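Local coordinates for uncharacterized protein (PDB 3IDU) that is of unknown function but binds two manganese ions through its CARDB domain, an all-beta piece of a longer archaeal protein, at residues F16-V21 and E104-N110; Y37-N43 and E74-F80. All coordinates share one frame; numbering follows the deposited sequence.

How the contacts relate
Both contacts lie in the CARDB domain, a beta sandwich of the E-set clan, and their centres are about 14 Å apart. Along the chain the order is 16-21, 37-43, 74-80 and 104-110, so contact 2 forms between the two halves of contact 1. Strands 19-24, 35-43 and 75-82 make one antiparallel sheet, with 35-43 in the middle. Contact 2 pairs 35-43 with the edge strand 75-82. Contact 1 ties the other edge strand to the metal-binding loop ahead of strand 111-118, which belongs to the second sheet. The contacts meet where Asn43 OD1 lies 2.9 Å from Asp18 N, probably a hydrogen bond, next to a metal ligand.

Contact 1 of 2, residues F16-V21 and E104-N110. With MN (manganese (II) ion), chain C; MN (manganese (II) ion), chain D.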
ATOM      1  N   PHE A  16     -11.671   2.516  16.877  1.00 10.82           N
ATOM      2  CA  PHE A  16     -10.772   1.561  16.221  1.00 10.38           C
ATOM      3  C   PHE A  16      -9.961   2.158  15.093  1.00  9.82           C
ATOM      4  O   PHE A  16     -10.406   3.084  14.417  1.00 13.03           O
ATOM      5  CB  PHE A  16     -11.541   0.398  15.585  1.00 13.47           C
ATOM      6  CG  PHE A  16     -12.397  -0.373  16.534  1.00 10.09           C
ATOM      7  CD1 PHE A  16     -13.704   0.025  16.791  1.00 13.54           C
ATOM      8  CD2 PHE A  16     -11.909  -1.520  17.142  1.00  9.15           C
ATOM      9  CE1 PHE A  16     -14.518  -0.714  17.642  1.00 12.80           C
ATOM     10  CE2 PHE A  16     -12.710  -2.266  17.995  1.00 11.02           C
ATOM     11  CZ  PHE A  16     -14.022  -1.864  18.246  1.00 13.41           C
ATOM     12  N   PRO A  17      -8.752   1.631  14.870  1.00  7.86           N
ATOM     13  CA  PRO A  17      -7.987   2.194  13.762  1.00  8.34           C
ATOM     14  C   PRO A  17      -8.493   1.446  12.526  1.00 13.49           C
ATOM     15  O   PRO A  17      -9.299   0.524  12.649  1.00  9.35           O
ATOM     16  CB  PRO A  17      -6.540   1.821  14.114  1.00 14.54           C
ATOM     17  CG  PRO A  17      -6.692   0.510  14.828  1.00 15.01           C
ATOM     18  CD  PRO A  17      -7.930   0.727  15.695  1.00  8.68           C
ATOM     19  N   ASP A  18      -8.075   1.870  11.340  1.00  7.80           N
ATOM     20  CA  ASP A  18      -8.428   1.150  10.121  1.00  6.77           C
ATOM     21  C   ASP A  18      -7.368   1.451   9.092  1.00  6.79           C
ATOM     22  O   ASP A  18      -7.341   2.520   8.485  1.00  7.11           O
ATOM     23  CB  ASP A  18      -9.801   1.514   9.544  1.00  9.59           C
ATOM     24  CG  ASP A  18     -10.161   0.625   8.351  1.00 11.69           C
ATOM     25  OD1 ASP A  18      -9.383  -0.313   8.075  1.00 12.49           O
ATOM     26  OD2 ASP A  18     -11.200   0.844   7.690  1.00 17.38           O
ATOM     27  N   LEU A  19      -6.486   0.485   8.917  1.00  7.57           N
ATOM     28  CA  LEU A  19      -5.391   0.604   7.985  1.00  7.40           C
ATOM     29  C   LEU A  19      -5.820   0.265   6.571  1.00 12.04           C
ATOM     30  O   LEU A  19      -6.574  -0.674   6.350  1.00  8.33           O
ATOM     31  CB  LEU A  19      -4.276  -0.337   8.420  1.00  7.75           C
ATOM     32  CG  LEU A  19      -3.731  -0.039   9.813  1.00  6.62           C
ATOM     33  CD1 LEU A  19      -2.932  -1.225  10.333  1.00  6.32           C
ATOM     34  CD2 LEU A  19      -2.862   1.210   9.747  1.00  9.48           C
ATOM     35  N   THR A  20      -5.326   1.036   5.611  1.00  8.41           N
ATOM     36  CA  THR A  20      -5.640   0.791   4.215  1.00  9.00           C
ATOM     37  C   THR A  20      -4.408   1.120   3.381  1.00  9.40           C
ATOM     38  O   THR A  20      -3.534   1.865   3.824  1.00  9.46           O
ATOM     39  CB  THR A  20      -6.822   1.658   3.737  1.00 13.71           C
ATOM     40  OG1 THR A  20      -7.334   1.124   2.508  1.00 24.73           O
ATOM     41  CG2 THR A  20      -6.367   3.085   3.503  1.00  5.22           C
ATOM     42  N   VAL A  21      -4.338   0.565   2.178  1.00 10.38           N
ATOM     43  CA  VAL A  21      -3.207   0.815   1.292  1.00 10.26           C
ATOM     44  C   VAL A  21      -3.653   0.993  -0.153  1.00 11.53           C
ATOM     45  O   VAL A  21      -4.650   0.414  -0.589  1.00 11.20           O
ATOM     46  CB  VAL A  21      -2.181  -0.340   1.328  1.00 12.07           C
ATOM     47  CG1 VAL A  21      -1.481  -0.382   2.668  1.00 22.00           C
ATOM     48  CG2 VAL A  21      -2.880  -1.662   1.043  1.00 11.81           C
ATOM     49  N   GLU A 104      -8.912  -3.796  13.520  1.00 11.00           N
ATOM     50  CA  GLU A 104      -9.406  -2.619  12.811  1.00  9.47           C
ATOM     51  C   GLU A 104     -10.884  -2.701  12.482  1.00  9.44           C
ATOM     52  O   GLU A 104     -11.532  -3.735  12.662  1.00  9.67           O
ATOM     53  CB  GLU A 104      -8.679  -2.446  11.478  1.00  9.83           C
ATOM     54  CG  GLU A 104      -7.167  -2.520  11.515  1.00 12.79           C
ATOM     55  CD  GLU A 104      -6.601  -2.913  10.161  1.00  9.44           C
ATOM     56  OE1 GLU A 104      -7.003  -2.310   9.148  1.00 10.98           O
ATOM     57  OE2 GLU A 104      -5.757  -3.826  10.103  1.00  9.90           O
ATOM     58  N   LEU A 105     -11.391  -1.595  11.955  1.00  9.15           N
ATOM     59  CA  LEU A 105     -12.782  -1.502  11.538  1.00 10.75           C
ATOM     60  C   LEU A 105     -13.001  -2.397  10.319  1.00  9.15           C
ATOM     61  O   LEU A 105     -14.115  -2.851  10.065  1.00 11.05           O
ATOM     62  CB  LEU A 105     -13.117  -0.062  11.153  1.00 13.15           C
ATOM     63  CG  LEU A 105     -12.905   1.020  12.209  1.00 16.11           C
ATOM     64  CD1 LEU A 105     -13.032   2.388  11.558  1.00 23.14           C
ATOM     65  CD2 LEU A 105     -13.924   0.856  13.329  1.00 21.69           C
ATOM     66  N   ASN A 106     -11.934  -2.652   9.569  1.00  8.25           N
ATOM     67  CA  ASN A 106     -12.025  -3.473   8.369  1.00  7.19           C
ATOM     68  C   ASN A 106     -10.671  -4.131   8.105  1.00 10.64           C
ATOM     69  O   ASN A 106      -9.642  -3.456   8.072  1.00  9.45           O
ATOM     70  CB  ASN A 106     -12.434  -2.586   7.186  1.00 10.26           C
ATOM     71  CG  ASN A 106     -12.711  -3.376   5.918  1.00 14.03           C
ATOM     72  OD1 ASN A 106     -12.503  -4.590   5.859  1.00 15.13           O
ATOM     73  ND2 ASN A 106     -13.179  -2.679   4.887  1.00 11.22           N
ATOM     74  N   GLU A 107     -10.669  -5.450   7.947  1.00 10.59           N
ATOM     75  CA  GLU A 107      -9.427  -6.177   7.680  1.00 13.96           C
ATOM     76  C   GLU A 107      -9.380  -6.555   6.200  1.00 16.73           C
ATOM     77  O   GLU A 107      -8.403  -7.141   5.724  1.00 17.06           O
ATOM     78  CB  GLU A 107      -9.348  -7.458   8.532  1.00 10.99           C
ATOM     79  CG  GLU A 107      -9.754  -7.307  10.001  1.00 15.96           C
ATOM     80  CD  GLU A 107      -8.804  -6.449  10.824  1.00 24.47           C
ATOM     81  OE1 GLU A 107      -9.137  -6.155  12.000  1.00 22.86           O
ATOM     82  OE2 GLU A 107      -7.727  -6.077  10.308  1.00 18.55           O
ATOM     83  N   ASN A 108     -10.433  -6.201   5.471  1.00 15.35           N
ATOM     84  CA  ASN A 108     -10.518  -6.540   4.061  1.00 11.98           C
ATOM     85  C   ASN A 108     -10.138  -5.422   3.088  1.00 14.37           C
ATOM     86  O   ASN A 108     -10.315  -5.560   1.879  1.00 19.68           O
ATOM     87  CB  ASN A 108     -11.926  -7.069   3.748  1.00 13.81           C
ATOM     88  CG  ASN A 108     -12.330  -8.221   4.662  1.00 19.53           C
ATOM     89  OD1 ASN A 108     -13.167  -8.063   5.560  1.00 15.57           O
ATOM     90  ND2 ASN A 108     -11.714  -9.383   4.452  1.00 18.04           N
ATOM     91  N   ASN A 109      -9.608  -4.319   3.612  1.00 11.73           N
ATOM     92  CA  ASN A 109      -9.177  -3.208   2.767  1.00 13.10           C
ATOM     93  C   ASN A 109      -7.689  -2.974   3.023  1.00 11.39           C
ATOM     94  O   ASN A 109      -7.166  -1.871   2.834  1.00  9.44           O
ATOM     95  CB  ASN A 109      -9.981  -1.934   3.078  1.00 15.49           C
ATOM     96  CG  ASN A 109      -9.835  -1.476   4.524  1.00 13.92           C
ATOM     97  OD1 ASN A 109      -9.267  -2.180   5.354  1.00 10.80           O
ATOM     98  ND2 ASN A 109     -10.364  -0.292   4.828  1.00 10.20           N
ATOM     99  N   ASN A 110      -7.012  -4.038   3.441  1.00  9.13           N
ATOM    100  CA  ASN A 110      -5.591  -3.985   3.761  1.00  8.90           C
ATOM    101  C   ASN A 110      -4.699  -4.459   2.623  1.00  6.69           C
ATOM    102  O   ASN A 110      -3.492  -4.597   2.803  1.00 10.10           O
ATOM    103  CB  ASN A 110      -5.312  -4.827   5.008  1.00 10.02           C
ATOM    104  CG  ASN A 110      -5.857  -4.198   6.270  1.00 10.86           C
ATOM    105  OD1 ASN A 110      -7.007  -3.769   6.316  1.00 11.91           O
ATOM    106  ND2 ASN A 110      -5.034  -4.151   7.307  1.00  8.43           N
TER
HETATM  107 MN    MN C 601      -8.105  -2.072   7.201  1.00  9.80          MN
HETATM  108 MN    MN D 602      -5.557  -5.785  11.065  1.00 12.87          MN
HETATM  109  O   HOH W   1      -4.825  -6.946   9.179  1.00 14.70           O
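Pro17 and Leu105 join the backbones of 16-21 and 104-110 by one hydrogen bond, Leu105 N to Pro17 O at 3.1 Å. The loop 104-110 then curls round a manganese ion and returns beside Thr20. This ion has six protein oxygens: Asp18 OD1, Leu19 O, Glu104 OE1, Asn106 O, Asn109 OD1 and Asn110 OD1, at 2.2 to 2.3 Å. Glu104 bridges the metals, since its OE2 binds the second manganese at 2.2 Å. Glu104 OE1 also accepts a hydrogen bond from Leu19 N at 2.9 Å, met from above the carboxylate plane. Asn109 comes from the opposite direction to Asp18, and its ND2 donates to Asp18 OD2 at 3.2 Å. With Asp18 OD1 and Asn109 OD1 both on the manganese, this bond is likely to help hold the two flat groups in their rotation. A chi1 of -164° turns Thr20 OG1 to Asn109 O, 3.0 Å away, where it donates in the carbonyl plane. A valine in place of Thr20 would probably leave Asn109 O without this donor and the loop less firmly held. Glu107, Asp97, Asn100, Val102 and a water complete the second site. Asn110 ND2 reaches Val96 O on strand 88-96. Leu19 packs on Val49 and Thr52 of strand 49-58, and Val21 touches Val41 of strand 35-43.

Contact 2 of 2, residues Y37-N43 and E74-F80; sequences YEVHVKN and EEKVLTF
Segments 37-43 and 74-80 pair antiparallel, in register from Tyr37 with Phe80 to Lys42 with Glu75; the axes of strands 37-43 and 75-80 come within 4.5 Å, their directions 152° apart. They form part of the three-stranded sheet of the CARDB beta sandwich. Val39 and Leu78 are a hydrogen-bonded pair, with Val39 N to Leu78 O at 2.6 Å. Tyr37, Val39, Val41, Leu78 and Phe80 share the face that turns to the other sheet. There Tyr37 CB sits over the face of the Phe80 ring, a CH-pi contact of 3.7 Å to the ring centroid. CG of Phe80 sits between its N and carbonyl carbon (chi1 69°), which swings the ring across to strand 35-43. Val39 CG2 meets the edge of this ring at Phe80 CE1, 3.6 Å away. Val56 of strand 49-58 touches both Val39 and Phe80. Tyr37 OH is hydrogen-bonded to Pro26 O.

His40, Lys42, Glu75 and Val77 occupy the opposite face. Lys42 runs alongside Glu75, and its CG packs on Glu75 CG at 3.4 Å. The salt bridge from Lys42 NZ to Glu75 OE2 is long. Val77 CG2 sits over one face of the His40 ring, 4.1 Å from the centroid. At the edge of that ring, His40 ND1 donates in plane to Glu75 OE1 at 3.0 Å.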
ATOM      1  N   TYR A  37       7.220   4.457  -7.846  1.00 19.19           N
ATOM      2  CA  TYR A  37       5.866   4.182  -7.378  1.00 22.49           C
ATOM      3  C   TYR A  37       5.660   4.713  -5.976  1.00 16.16           C
ATOM      4  O   TYR A  37       6.619   4.967  -5.253  1.00 16.32           O
ATOM      5  CB  TYR A  37       5.578   2.679  -7.387  1.00 22.46           C
ATOM      6  CG  TYR A  37       5.480   2.081  -8.769  1.00 18.78           C
ATOM      7  CD1 TYR A  37       6.624   1.712  -9.477  1.00 20.72           C
ATOM      8  CD2 TYR A  37       4.241   1.913  -9.384  1.00 19.70           C
ATOM      9  CE1 TYR A  37       6.532   1.188 -10.769  1.00 24.31           C
ATOM     10  CE2 TYR A  37       4.139   1.393 -10.669  1.00 27.08           C
ATOM     11  CZ  TYR A  37       5.285   1.034 -11.356  1.00 23.17           C
ATOM     12  OH  TYR A  37       5.180   0.534 -12.633  1.00 26.19           O
ATOM     13  N   GLU A  38       4.401   4.891  -5.595  1.00 15.94           N
ATOM     14  CA  GLU A  38       4.092   5.379  -4.262  1.00 18.92           C
ATOM     15  C   GLU A  38       3.067   4.482  -3.595  1.00 17.24           C
ATOM     16  O   GLU A  38       2.083   4.071  -4.212  1.00 19.29           O
ATOM     17  CB  GLU A  38       3.541   6.807  -4.313  1.00 25.33           C
ATOM     18  CG  GLU A  38       4.427   7.802  -5.044  1.00 26.46           C
ATOM     19  CD  GLU A  38       3.921   9.225  -4.918  1.00 32.36           C
ATOM     20  OE1 GLU A  38       2.711   9.447  -5.134  1.00 34.83           O
ATOM     21  OE2 GLU A  38       4.735  10.122  -4.612  1.00 39.30           O
ATOM     22  N   VAL A  39       3.315   4.169  -2.331  1.00 12.58           N
ATOM     23  CA  VAL A  39       2.392   3.354  -1.564  1.00 13.49           C
ATOM     24  C   VAL A  39       1.759   4.312  -0.561  1.00 10.31           C
ATOM     25  O   VAL A  39       2.449   4.876   0.284  1.00 11.42           O
ATOM     26  CB  VAL A  39       3.120   2.220  -0.815  1.00 13.77           C
ATOM     27  CG1 VAL A  39       2.120   1.433   0.019  1.00 17.66           C
ATOM     28  CG2 VAL A  39       3.813   1.292  -1.819  1.00 23.11           C
ATOM     29  N   HIS A  40       0.453   4.523  -0.691  1.00  9.95           N
ATOM     30  CA  HIS A  40      -0.277   5.410   0.205  1.00 12.34           C
ATOM     31  C   HIS A  40      -0.913   4.581   1.318  1.00 13.86           C
ATOM     32  O   HIS A  40      -1.844   3.817   1.072  1.00 11.54           O
ATOM     33  CB  HIS A  40      -1.365   6.167  -0.566  1.00 12.47           C
ATOM     34  CG  HIS A  40      -0.827   7.150  -1.560  1.00 21.29           C
ATOM     35  ND1 HIS A  40      -1.119   8.495  -1.509  1.00 19.15           N
ATOM     36  CD2 HIS A  40       0.015   6.987  -2.609  1.00 20.76           C
ATOM     37  CE1 HIS A  40      -0.479   9.121  -2.482  1.00 25.51           C
ATOM     38  NE2 HIS A  40       0.216   8.228  -3.164  1.00 17.71           N
ATOM     39  N   VAL A  41      -0.397   4.726   2.535  1.00 11.11           N
ATOM     40  CA  VAL A  41      -0.921   3.982   3.679  1.00 11.43           C
ATOM     41  C   VAL A  41      -1.675   4.962   4.571  1.00 10.91           C
ATOM     42  O   VAL A  41      -1.149   6.014   4.940  1.00  7.65           O
ATOM     43  CB  VAL A  41       0.226   3.286   4.464  1.00  9.32           C
ATOM     44  CG1 VAL A  41       1.161   4.325   5.065  1.00 17.27           C
ATOM     45  CG2 VAL A  41      -0.347   2.382   5.545  1.00 12.16           C
ATOM     46  N   LYS A  42      -2.917   4.625   4.909  1.00  6.82           N
ATOM     47  CA  LYS A  42      -3.725   5.514   5.730  1.00  6.05           C
ATOM     48  C   LYS A  42      -4.364   4.816   6.917  1.00  7.98           C
ATOM     49  O   LYS A  42      -4.554   3.600   6.910  1.00  8.22           O
ATOM     50  CB  LYS A  42      -4.832   6.135   4.870  1.00 10.16           C
ATOM     51  CG  LYS A  42      -4.341   6.597   3.503  1.00 23.50           C
ATOM     52  CD  LYS A  42      -5.473   6.958   2.554  1.00 22.64           C
ATOM     53  CE  LYS A  42      -6.093   8.302   2.895  1.00 31.30           C
ATOM     54  NZ  LYS A  42      -7.040   8.760   1.825  1.00 26.98           N
ATOM     55  N   ASN A  43      -4.671   5.600   7.943  1.00  7.43           N
ATOM     56  CA  ASN A  43      -5.362   5.094   9.118  1.00  9.62           C
ATOM     57  C   ASN A  43      -6.645   5.904   9.125  1.00 14.30           C
ATOM     58  O   ASN A  43      -6.637   7.080   9.479  1.00 11.25           O
ATOM     59  CB  ASN A  43      -4.590   5.365  10.408  1.00  9.88           C
ATOM     60  CG  ASN A  43      -5.341   4.882  11.637  1.00 13.81           C
ATOM     61  OD1 ASN A  43      -6.412   4.278  11.528  1.00  8.07           O
ATOM     62  ND2 ASN A  43      -4.777   5.137  12.816  1.00  8.36           N
ATOM     63  N   GLU A  74      -4.382   9.657   9.830  1.00  9.32           N
ATOM     64  CA  GLU A  74      -3.114  10.064   9.226  1.00 10.52           C
ATOM     65  C   GLU A  74      -2.796   9.234   7.982  1.00 15.84           C
ATOM     66  O   GLU A  74      -3.216   8.080   7.857  1.00 12.73           O
ATOM     67  CB  GLU A  74      -1.961   9.938  10.228  1.00 13.78           C
ATOM     68  CG  GLU A  74      -0.656  10.523   9.698  1.00 20.12           C
ATOM     69  CD  GLU A  74       0.509  10.440  10.680  1.00 27.64           C
ATOM     70  OE1 GLU A  74       1.574  11.024  10.380  1.00 22.71           O
ATOM     71  OE2 GLU A  74       0.373   9.799  11.742  1.00 24.69           O
ATOM     72  N   GLU A  75      -2.060   9.837   7.056  1.00 11.99           N
ATOM     73  CA  GLU A  75      -1.673   9.158   5.831  1.00 10.33           C
ATOM     74  C   GLU A  75      -0.195   9.378   5.584  1.00  8.70           C
ATOM     75  O   GLU A  75       0.341  10.447   5.880  1.00  9.26           O
ATOM     76  CB  GLU A  75      -2.463   9.700   4.632  1.00 12.39           C
ATOM     77  CG  GLU A  75      -2.060   9.068   3.301  1.00 16.25           C
ATOM     78  CD  GLU A  75      -2.810   9.642   2.110  1.00 28.49           C
ATOM     79  OE1 GLU A  75      -2.571   9.169   0.978  1.00 20.24           O
ATOM     80  OE2 GLU A  75      -3.635  10.564   2.298  1.00 28.65           O
ATOM     81  N   LYS A  76       0.468   8.356   5.063  1.00  8.14           N
ATOM     82  CA  LYS A  76       1.881   8.469   4.742  1.00  9.13           C
ATOM     83  C   LYS A  76       2.108   7.916   3.350  1.00 14.56           C
ATOM     84  O   LYS A  76       1.435   6.975   2.922  1.00 13.24           O
ATOM     85  CB  LYS A  76       2.736   7.715   5.762  1.00 13.35           C
ATOM     86  CG  LYS A  76       2.871   8.437   7.093  1.00 10.37           C
ATOM     87  CD  LYS A  76       3.762   7.685   8.079  1.00 12.60           C
ATOM     88  CE  LYS A  76       3.952   8.509   9.348  1.00 13.06           C
ATOM     89  NZ  LYS A  76       4.738   7.803  10.397  1.00 15.18           N
ATOM     90  N   VAL A  77       3.046   8.529   2.636  1.00 11.48           N
ATOM     91  CA  VAL A  77       3.380   8.105   1.291  1.00 15.50           C
ATOM     92  C   VAL A  77       4.752   7.457   1.322  1.00 17.07           C
ATOM     93  O   VAL A  77       5.757   8.098   1.643  1.00 16.80           O
ATOM     94  CB  VAL A  77       3.397   9.298   0.303  1.00 16.19           C
ATOM     95  CG1 VAL A  77       3.734   8.808  -1.102  1.00 17.50           C
ATOM     96  CG2 VAL A  77       2.042   9.990   0.306  1.00 15.89           C
ATOM     97  N   LEU A  78       4.776   6.166   1.021  1.00 13.97           N
ATOM     98  CA  LEU A  78       6.009   5.397   0.997  1.00 20.97           C
ATOM     99  C   LEU A  78       6.406   5.284  -0.462  1.00 16.72           C
ATOM    100  O   LEU A  78       5.552   5.136  -1.332  1.00 22.46           O
ATOM    101  CB  LEU A  78       5.767   4.004   1.575  1.00 17.77           C
ATOM    102  CG  LEU A  78       5.102   3.951   2.952  1.00 17.72           C
ATOM    103  CD1 LEU A  78       4.996   2.500   3.389  1.00 18.97           C
ATOM    104  CD2 LEU A  78       5.912   4.757   3.956  1.00 19.56           C
ATOM    105  N   THR A  79       7.697   5.357  -0.743  1.00 15.79           N
ATOM    106  CA  THR A  79       8.130   5.269  -2.124  1.00 14.52           C
ATOM    107  C   THR A  79       9.111   4.138  -2.351  1.00 15.75           C
ATOM    108  O   THR A  79       9.766   3.664  -1.423  1.00 18.04           O
ATOM    109  CB  THR A  79       8.800   6.576  -2.578  1.00 23.57           C
ATOM    110  OG1 THR A  79       9.962   6.814  -1.775  1.00 26.88           O
ATOM    111  CG2 THR A  79       7.837   7.745  -2.435  1.00 28.81           C
ATOM    112  N   PHE A  80       9.191   3.698  -3.597  1.00 17.98           N
ATOM    113  CA  PHE A  80      10.124   2.651  -3.978  1.00 20.03           C
ATOM    114  C   PHE A  80      10.334   2.726  -5.481  1.00 27.30           C
ATOM    115  O   PHE A  80       9.393   2.977  -6.240  1.00 27.12           O
ATOM    116  CB  PHE A  80       9.614   1.257  -3.570  1.00 20.54           C
ATOM    117  CG  PHE A  80       8.416   0.780  -4.349  1.00 18.53           C
ATOM    118  CD1 PHE A  80       7.125   1.073  -3.917  1.00 15.60           C
ATOM    119  CD2 PHE A  80       8.581   0.021  -5.508  1.00 24.73           C
ATOM    120  CE1 PHE A  80       6.013   0.615  -4.627  1.00 16.28           C
ATOM    121  CE2 PHE A  80       7.477  -0.441  -6.226  1.00 17.65           C
ATOM    122  CZ  PHE A  80       6.190  -0.144  -5.784  1.00 21.10           C
TER
HETATM  123  O   HOH W   2      -3.680   9.624  -1.150  1.00 40.35           O